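Local coordinates for protein nucleoside-diphosphate sugar epimerase (SulA family) (Corynebacterium glutamicum, PDB 3OH8) that is a member of the NAD-dependent epimerase/dehydratase family and probably acts as a nucleoside-diphosphate sugar epimerase, at residues Asp200-Leu208 with Gln245-Ser253; Ala254-Arg262 with Glu269-Phe277. All blocks are in the same frame, centred on the assembly; numbering follows the deposited sequence.

Contact 1 (Asp200-Leu208 with Gln245-Ser253); sequences DGADVLVHL and QCTTMISAS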
loop_
_atom_site.group_PDB
_atom_site.type_symbol
_atom_site.label_atom_id
_atom_site.label_comp_id
_atom_site.label_asym_id
_atom_site.label_seq_id
_atom_site.Cartn_x
_atom_site.Cartn_y
_atom_site.Cartn_z
ATOM N N ASP A 200 -14.002 -2.366 -21.629
ATOM C CA ASP A 200 -13.410 -1.797 -22.840
ATOM C C ASP A 200 -12.176 -0.970 -22.507
ATOM O O ASP A 200 -12.168 -0.183 -21.551
ATOM C CB ASP A 200 -14.412 -0.933 -23.619
ATOM C CG ASP A 200 -15.555 -1.742 -24.233
ATOM O OD1 ASP A 200 -15.565 -2.994 -24.149
ATOM O OD2 ASP A 200 -16.451 -1.093 -24.808
ATOM N N GLY A 201 -11.134 -1.138 -23.309
ATOM C CA GLY A 201 -9.915 -0.371 -23.121
ATOM C C GLY A 201 -8.951 -0.959 -22.092
ATOM O O GLY A 201 -7.821 -0.491 -21.957
ATOM N N ALA A 202 -9.380 -1.977 -21.353
ATOM C CA ALA A 202 -8.505 -2.540 -20.321
ATOM C C ALA A 202 -7.658 -3.696 -20.823
ATOM O O ALA A 202 -8.145 -4.569 -21.549
ATOM C CB ALA A 202 -9.319 -2.972 -19.092
ATOM N N ASP A 203 -6.386 -3.695 -20.430
ATOM C CA ASP A 203 -5.498 -4.822 -20.689
ATOM C C ASP A 203 -5.634 -5.911 -19.623
ATOM O O ASP A 203 -5.483 -7.104 -19.914
ATOM C CB ASP A 203 -4.046 -4.336 -20.756
ATOM C CG ASP A 203 -3.849 -3.282 -21.826
ATOM O OD1 ASP A 203 -4.008 -3.617 -23.016
ATOM O OD2 ASP A 203 -3.562 -2.123 -21.470
ATOM N N VAL A 204 -5.922 -5.497 -18.393
ATOM C CA VAL A 204 -5.995 -6.427 -17.269
ATOM C C VAL A 204 -7.178 -6.087 -16.391
ATOM O O VAL A 204 -7.476 -4.917 -16.194
ATOM C CB VAL A 204 -4.726 -6.332 -16.395
ATOM C CG1 VAL A 204 -4.800 -7.307 -15.215
ATOM C CG2 VAL A 204 -3.474 -6.601 -17.229
ATOM N N LEU A 205 -7.847 -7.104 -15.861
ATOM C CA LEU A 205 -8.870 -6.879 -14.845
ATOM C C LEU A 205 -8.353 -7.311 -13.487
ATOM O O LEU A 205 -7.884 -8.437 -13.330
ATOM C CB LEU A 205 -10.144 -7.672 -15.154
ATOM C CG LEU A 205 -11.142 -7.676 -13.984
ATOM C CD1 LEU A 205 -11.714 -6.266 -13.716
ATOM C CD2 LEU A 205 -12.257 -8.711 -14.204
ATOM N N VAL A 206 -8.441 -6.423 -12.502
ATOM C CA VAL A 206 -8.171 -6.819 -11.120
ATOM C C VAL A 206 -9.474 -6.804 -10.326
ATOM O O VAL A 206 -10.113 -5.755 -10.184
ATOM C CB VAL A 206 -7.123 -5.892 -10.453
ATOM C CG1 VAL A 206 -6.884 -6.303 -8.996
ATOM C CG2 VAL A 206 -5.835 -5.960 -11.235
ATOM N N HIS A 207 -9.878 -7.977 -9.835
ATOM C CA HIS A 207 -11.148 -8.118 -9.133
ATOM C C HIS A 207 -10.903 -8.270 -7.643
ATOM O O HIS A 207 -10.538 -9.349 -7.158
ATOM C CB HIS A 207 -11.937 -9.325 -9.646
ATOM C CG HIS A 207 -13.300 -9.438 -9.038
ATOM N ND1 HIS A 207 -13.882 -10.651 -8.729
ATOM C CD2 HIS A 207 -14.192 -8.492 -8.672
ATOM C CE1 HIS A 207 -15.077 -10.443 -8.206
ATOM N NE2 HIS A 207 -15.290 -9.137 -8.162
ATOM N N LEU A 208 -11.095 -7.162 -6.940
ATOM C CA LEU A 208 -10.770 -7.039 -5.535
ATOM C C LEU A 208 -12.018 -6.857 -4.684
ATOM O O LEU A 208 -11.960 -7.014 -3.467
ATOM C CB LEU A 208 -9.883 -5.818 -5.320
ATOM C CG LEU A 208 -8.392 -5.958 -5.544
ATOM C CD1 LEU A 208 -7.735 -4.624 -5.242
ATOM C CD2 LEU A 208 -7.889 -7.014 -4.611
ATOM N N GLN A 245 -8.975 -7.416 -25.905
ATOM C CA GLN A 245 -7.866 -6.696 -25.296
ATOM C C GLN A 245 -7.544 -7.199 -23.886
ATOM O O GLN A 245 -6.394 -7.154 -23.458
ATOM C CB GLN A 245 -8.127 -5.186 -25.271
ATOM C CG GLN A 245 -6.939 -4.350 -24.748
ATOM C CD GLN A 245 -7.211 -2.856 -24.775
ATOM O OE1 GLN A 245 -8.241 -2.412 -25.284
ATOM N NE2 GLN A 245 -6.286 -2.070 -24.221
ATOM N N CYS A 246 -8.546 -7.675 -23.156
ATOM C CA CYS A 246 -8.284 -8.103 -21.779
ATOM C C CYS A 246 -7.641 -9.491 -21.737
ATOM O O CYS A 246 -8.271 -10.526 -21.995
ATOM C CB CYS A 246 -9.528 -8.022 -20.892
ATOM S SG CYS A 246 -9.162 -8.017 -19.087
ATOM N N THR A 247 -6.369 -9.474 -21.378
ATOM C CA THR A 247 -5.483 -10.613 -21.456
ATOM C C THR A 247 -5.458 -11.382 -20.150
ATOM O O THR A 247 -5.034 -12.533 -20.101
ATOM C CB THR A 247 -4.063 -10.063 -21.705
ATOM O OG1 THR A 247 -3.875 -9.844 -23.112
ATOM C CG2 THR A 247 -3.002 -10.990 -21.185
ATOM N N THR A 248 -5.910 -10.735 -19.082
ATOM C CA THR A 248 -5.562 -11.194 -17.745
ATOM C C THR A 248 -6.626 -10.875 -16.710
ATOM O O THR A 248 -7.153 -9.769 -16.693
ATOM C CB THR A 248 -4.236 -10.535 -17.308
ATOM O OG1 THR A 248 -3.220 -10.838 -18.274
ATOM C CG2 THR A 248 -3.805 -11.043 -15.947
HETATM N N MSE A 249 -6.923 -11.845 -15.840
HETATM C CA MSE A 249 -7.791 -11.610 -14.694
HETATM C C MSE A 249 -7.043 -11.964 -13.417
HETATM O O MSE A 249 -6.686 -13.133 -13.190
HETATM C CB MSE A 249 -9.107 -12.411 -14.797
HETATM C CG MSE A 249 -10.122 -12.109 -13.685
HETATM SE SE MSE A 249 -11.716 -12.965 -13.824
HETATM C CE MSE A 249 -12.586 -12.268 -12.435
ATOM N N ILE A 250 -6.763 -10.948 -12.603
ATOM C CA ILE A 250 -6.188 -11.160 -11.279
ATOM C C ILE A 250 -7.309 -11.067 -10.252
ATOM O O ILE A 250 -7.869 -9.992 -10.036
ATOM C CB ILE A 250 -5.123 -10.090 -10.940
ATOM C CG1 ILE A 250 -4.069 -10.014 -12.051
ATOM C CG2 ILE A 250 -4.456 -10.406 -9.599
ATOM C CD1 ILE A 250 -3.478 -11.382 -12.425
ATOM N N SER A 251 -7.639 -12.187 -9.618
ATOM C CA SER A 251 -8.834 -12.247 -8.787
ATOM C C SER A 251 -8.487 -12.447 -7.308
ATOM O O SER A 251 -7.690 -13.318 -6.969
ATOM C CB SER A 251 -9.742 -13.395 -9.271
ATOM O OG SER A 251 -11.015 -13.302 -8.666
ATOM N N ALA A 252 -9.080 -11.648 -6.432
ATOM C CA ALA A 252 -8.833 -11.801 -5.002
ATOM C C ALA A 252 -9.287 -13.184 -4.529
ATOM O O ALA A 252 -10.273 -13.724 -5.023
ATOM C CB ALA A 252 -9.561 -10.723 -4.218
ATOM N N SER A 253 -8.557 -13.762 -3.583
ATOM C CA SER A 253 -9.027 -14.973 -2.916
ATOM C C SER A 253 -8.567 -14.880 -1.472
ATOM O O SER A 253 -8.358 -13.775 -0.973
ATOM C CB SER A 253 -8.506 -16.238 -3.601
ATOM O OG SER A 253 -9.094 -17.391 -3.016
HETATM O O HOH W 1 -11.019 -3.076 -25.454
HETATM O O HOH W 2 -3.894 -6.035 -24.034
HETATM O O HOH W 3 -12.154 -11.925 -6.327
#

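Contact 2 (Ala254-Arg262 with Glu269-Phe277); sequences AVGFYGHDR and EESESGDDF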
loop_
_atom_site.group_PDB
_atom_site.type_symbol
_atom_site.label_atom_id
_atom_site.label_comp_id
_atom_site.label_asym_id
_atom_site.label_seq_id
_atom_site.Cartn_x
_atom_site.Cartn_y
_atom_site.Cartn_z
ATOM N N ALA A 254 -8.402 -16.015 -0.794
ATOM C CA ALA A 254 -8.036 -15.984 0.627
ATOM C C ALA A 254 -7.375 -17.277 1.056
ATOM O O ALA A 254 -7.646 -18.334 0.492
ATOM C CB ALA A 254 -9.292 -15.721 1.498
ATOM N N VAL A 255 -6.520 -17.196 2.068
ATOM C CA VAL A 255 -5.893 -18.394 2.614
ATOM C C VAL A 255 -6.964 -19.287 3.239
ATOM O O VAL A 255 -6.714 -20.462 3.552
ATOM C CB VAL A 255 -4.839 -18.041 3.671
ATOM C CG1 VAL A 255 -3.623 -17.351 3.014
ATOM C CG2 VAL A 255 -5.457 -17.149 4.726
ATOM N N GLY A 256 -8.158 -18.723 3.407
ATOM C CA GLY A 256 -9.317 -19.465 3.881
ATOM C C GLY A 256 -9.619 -20.636 2.968
ATOM O O GLY A 256 -10.363 -21.544 3.331
ATOM N N PHE A 257 -9.047 -20.604 1.768
ATOM C CA PHE A 257 -9.109 -21.729 0.847
ATOM C C PHE A 257 -8.640 -23.026 1.520
ATOM O O PHE A 257 -9.154 -24.103 1.220
ATOM C CB PHE A 257 -8.232 -21.447 -0.372
ATOM C CG PHE A 257 -8.124 -22.607 -1.329
ATOM C CD1 PHE A 257 -9.045 -22.764 -2.361
ATOM C CD2 PHE A 257 -7.103 -23.536 -1.206
ATOM C CE1 PHE A 257 -8.954 -23.831 -3.254
ATOM C CE2 PHE A 257 -7.006 -24.606 -2.087
ATOM C CZ PHE A 257 -7.938 -24.753 -3.114
ATOM N N TYR A 258 -7.650 -22.914 2.404
ATOM C CA TYR A 258 -7.053 -24.083 3.036
ATOM C C TYR A 258 -7.867 -24.545 4.237
ATOM O O TYR A 258 -7.533 -25.548 4.889
ATOM C CB TYR A 258 -5.598 -23.794 3.447
ATOM C CG TYR A 258 -4.758 -23.364 2.282
ATOM C CD1 TYR A 258 -4.436 -24.262 1.272
ATOM C CD2 TYR A 258 -4.310 -22.049 2.169
ATOM C CE1 TYR A 258 -3.676 -23.871 0.182
ATOM C CE2 TYR A 258 -3.547 -21.644 1.077
ATOM C CZ TYR A 258 -3.242 -22.554 0.094
ATOM O OH TYR A 258 -2.507 -22.162 -0.976
ATOM N N GLY A 259 -8.936 -23.814 4.521
ATOM C CA GLY A 259 -9.736 -24.085 5.695
ATOM C C GLY A 259 -9.311 -23.156 6.811
ATOM O O GLY A 259 -8.231 -22.553 6.760
ATOM N N HIS A 260 -10.152 -23.038 7.830
ATOM C CA HIS A 260 -9.868 -22.114 8.918
ATOM C C HIS A 260 -8.772 -22.638 9.844
ATOM O O HIS A 260 -8.088 -21.859 10.502
ATOM C CB HIS A 260 -11.151 -21.750 9.689
ATOM C CG HIS A 260 -11.583 -22.775 10.690
ATOM N ND1 HIS A 260 -11.297 -22.668 12.035
ATOM C CD2 HIS A 260 -12.298 -23.916 10.550
ATOM C CE1 HIS A 260 -11.809 -23.703 12.678
ATOM N NE2 HIS A 260 -12.422 -24.475 11.799
ATOM N N ASP A 261 -8.573 -23.952 9.863
ATOM C CA ASP A 261 -7.661 -24.540 10.842
ATOM C C ASP A 261 -6.952 -25.788 10.322
ATOM O O ASP A 261 -7.564 -26.850 10.231
ATOM C CB ASP A 261 -8.453 -24.865 12.112
ATOM C CG ASP A 261 -7.589 -25.426 13.228
ATOM O OD1 ASP A 261 -6.364 -25.604 13.035
ATOM O OD2 ASP A 261 -8.154 -25.688 14.311
ATOM N N ARG A 262 -5.660 -25.656 9.991
ATOM C CA ARG A 262 -4.848 -26.792 9.522
ATOM C C ARG A 262 -3.691 -27.149 10.472
ATOM O O ARG A 262 -2.777 -27.884 10.103
ATOM C CB ARG A 262 -4.287 -26.540 8.112
ATOM C CG ARG A 262 -5.334 -26.500 6.993
ATOM C CD ARG A 262 -5.790 -27.899 6.573
ATOM N NE ARG A 262 -4.942 -28.494 5.542
ATOM C CZ ARG A 262 -5.132 -28.359 4.230
ATOM N NH1 ARG A 262 -6.145 -27.628 3.768
ATOM N NH2 ARG A 262 -4.309 -28.961 3.378
ATOM N N GLU A 269 0.823 -23.506 -2.230
ATOM C CA GLU A 269 -0.154 -23.537 -3.308
ATOM C C GLU A 269 -0.396 -24.969 -3.793
ATOM O O GLU A 269 -1.304 -25.221 -4.587
ATOM C CB GLU A 269 0.269 -22.615 -4.454
ATOM C CG GLU A 269 0.356 -21.116 -4.052
ATOM C CD GLU A 269 1.691 -20.724 -3.423
ATOM O OE1 GLU A 269 2.559 -21.604 -3.229
ATOM O OE2 GLU A 269 1.883 -19.525 -3.125
ATOM N N GLU A 270 0.417 -25.902 -3.302
ATOM C CA GLU A 270 0.254 -27.323 -3.616
ATOM C C GLU A 270 -0.709 -28.008 -2.658
ATOM O O GLU A 270 -1.211 -29.093 -2.950
ATOM C CB GLU A 270 1.590 -28.063 -3.507
ATOM C CG GLU A 270 2.706 -27.475 -4.307
ATOM C CD GLU A 270 2.702 -27.964 -5.723
ATOM O OE1 GLU A 270 3.673 -28.652 -6.105
ATOM O OE2 GLU A 270 1.729 -27.663 -6.450
ATOM N N SER A 271 -0.935 -27.398 -1.500
ATOM C CA SER A 271 -1.771 -28.023 -0.484
ATOM C C SER A 271 -3.231 -28.079 -0.919
ATOM O O SER A 271 -3.724 -27.179 -1.610
ATOM C CB SER A 271 -1.657 -27.264 0.829
ATOM O OG SER A 271 -0.300 -27.121 1.196
ATOM N N GLU A 272 -3.926 -29.136 -0.503
ATOM C CA GLU A 272 -5.344 -29.284 -0.817
ATOM C C GLU A 272 -6.185 -28.222 -0.145
ATOM O O GLU A 272 -5.805 -27.674 0.885
ATOM C CB GLU A 272 -5.875 -30.627 -0.320
ATOM C CG GLU A 272 -5.285 -31.837 -0.953
ATOM C CD GLU A 272 -5.937 -33.094 -0.394
ATOM O OE1 GLU A 272 -7.133 -33.036 -0.014
ATOM O OE2 GLU A 272 -5.257 -34.123 -0.334
ATOM N N SER A 273 -7.364 -27.986 -0.708
ATOM C CA SER A 273 -8.354 -27.126 -0.074
ATOM C C SER A 273 -8.782 -27.685 1.272
ATOM O O SER A 273 -8.693 -28.896 1.521
ATOM C CB SER A 273 -9.580 -26.970 -0.972
ATOM O OG SER A 273 -10.484 -26.017 -0.436
ATOM N N GLY A 274 -9.276 -26.801 2.127
ATOM C CA GLY A 274 -9.728 -27.173 3.455
ATOM C C GLY A 274 -11.029 -27.965 3.472
ATOM O O GLY A 274 -11.537 -28.387 2.428
ATOM N N ASP A 275 -11.573 -28.154 4.669
ATOM C CA ASP A 275 -12.674 -29.104 4.851
ATOM C C ASP A 275 -13.927 -28.469 5.443
ATOM O O ASP A 275 -14.902 -29.163 5.759
ATOM C CB ASP A 275 -12.218 -30.284 5.721
ATOM C CG ASP A 275 -11.779 -29.857 7.124
ATOM O OD1 ASP A 275 -12.121 -28.745 7.565
ATOM O OD2 ASP A 275 -11.092 -30.652 7.795
ATOM N N ASP A 276 -13.902 -27.148 5.569
ATOM C CA ASP A 276 -14.993 -26.410 6.195
ATOM C C ASP A 276 -15.746 -25.536 5.189
ATOM O O ASP A 276 -15.472 -25.576 3.992
ATOM C CB ASP A 276 -14.454 -25.560 7.350
ATOM C CG ASP A 276 -13.278 -24.701 6.937
ATOM O OD1 ASP A 276 -13.026 -24.571 5.719
ATOM O OD2 ASP A 276 -12.602 -24.158 7.831
ATOM N N PHE A 277 -16.706 -24.758 5.673
ATOM C CA PHE A 277 -17.510 -23.940 4.777
ATOM C C PHE A 277 -16.677 -22.817 4.165
ATOM O O PHE A 277 -16.864 -22.454 3.007
ATOM C CB PHE A 277 -18.724 -23.354 5.494
ATOM C CG PHE A 277 -19.659 -22.609 4.581
ATOM C CD1 PHE A 277 -20.398 -23.292 3.621
ATOM C CD2 PHE A 277 -19.795 -21.234 4.673
ATOM C CE1 PHE A 277 -21.265 -22.620 2.773
ATOM C CE2 PHE A 277 -20.661 -20.550 3.829
ATOM C CZ PHE A 277 -21.397 -21.250 2.874
HETATM O O HOH W 4 -10.450 -26.142 9.007
#

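Contact 1 (Asp200-Leu208 with Gln245-Ser253)
Two neighbouring parallel strands of the Rossmann-type sheet meet where Val204-His207 runs beside Thr248-Ser253, their axes 4.7 Å apart. The ladder is regular: Leu205 N donates to Thr248 O (2.9 Å), Ile250 N to Leu205 O (2.8 Å), His207 N to Ile250 O and Ala252 N to His207 O, so Leu205 and His207 use both backbone polar groups on this neighbour. Val204 and Val206 turn theirs to strand 149-153 instead.

On one face of the sheet Val204 lies alongside Thr248, CG1 3.9 Å from Thr248 CB; beta-branched residues suit this extended backbone. Helix 342-354 packs on Val206 and Ile250 there. On the other face Leu205 and the selenomethionine Met249 lie side by side, pointing the same way. The straight chain of Met249 carries CE to 4.0 Å from Leu205 CD2 and on to His207 CB, while helix 222-242 closes over Leu205 and His207.

Before the strands the chemistry turns polar. Gln245, extended with CG anti to the backbone N (chi1 -175°), sends NE2 to Asp203 OD1 (3.0 Å). The acceptor lies in the amide plane, yet the donor comes from above the carboxylate, whose other oxygen takes Thr149 N. One water joins Asp203 OD1 to Gln245 O and another joins Gly201 N to Gln245 OE1. Gly201 has a positive phi (84°), which suits a glycine. Helix 222-242 links the two parallel strands, the beta-alpha-beta crossover of a Rossmann fold.

Contact 2 (Ala254-Arg262 with Glu269-Phe277)
Ser273 CB sits over one face of the Phe257 ring, 3.9 Å from its centroid, in a CH-pi contact 26° off the ring normal. A trans chi1 (175°) points the Phe257 ring away from its own N and under the serine, while its own carbonyl reaches the same residue. Ser273 OG donates to Phe257 O at 2.9 Å, in the carbonyl plane, and Gly274 N gives the same oxygen a second, nearly straight bond of 2.8 Å. Serine suits the site because its small side chain offers a CH to the ring and a hydroxyl to the carbonyl at once; OG is also bonded by Arg283.

Tyr258 is used differently. Its ring presents an edge to Ser271 O and Glu272 O, with CD1 3.7 Å from the latter, and its hydroxyl is hydrogen-bonded to Asn363 and Arg303. These aromatics sit on a 3-10 turn, residues 255-258, that follows strand 248-254 of the Rossmann-type sheet; the loop 269-276 runs along its Phe257-Tyr258 end before helix 277-287 begins.

The Arg262 chain doubles back through two turns, at chi2 and chi3, so that NH1 (2.9 Å) and the longer-bonded NH2 both converge on Glu272 O. The oxygen lies in the guanidinium plane, but both nitrogens reach it from the same face of the carbonyl. NH1 also bonds Tyr258 O, and NE forms a salt bridge with Glu265.

Gly259 and Gly274 bring their CA atoms to 3.8 Å; the two backbones approach this closely because both residues are glycine. Beside them Asp276, the N-cap of helix 277-287, caps Ala279 N with OD1; OD2 appears to accept from His260 N, though its position is uncertain.

In the fold
Contact 1 is largely buried and contact 2 lies at the surface, their centres about 25 Å apart, yet they follow directly along the chain: strand 248-254, paired in contact 1, leads into the 3-10 turn of contact 2. The first joins two strands of one sheet through a repeating backbone ladder, with apolar side chains packed against helices on both faces, polar side-chain bonding at the start and a water bridge near the end. The second has no such ladder. There, side chains bond to backbone carbonyls, aromatic rings meet a serine and peptide oxygens, and glycines permit close backbone approach, fitting a loop that leads into helix 277-287.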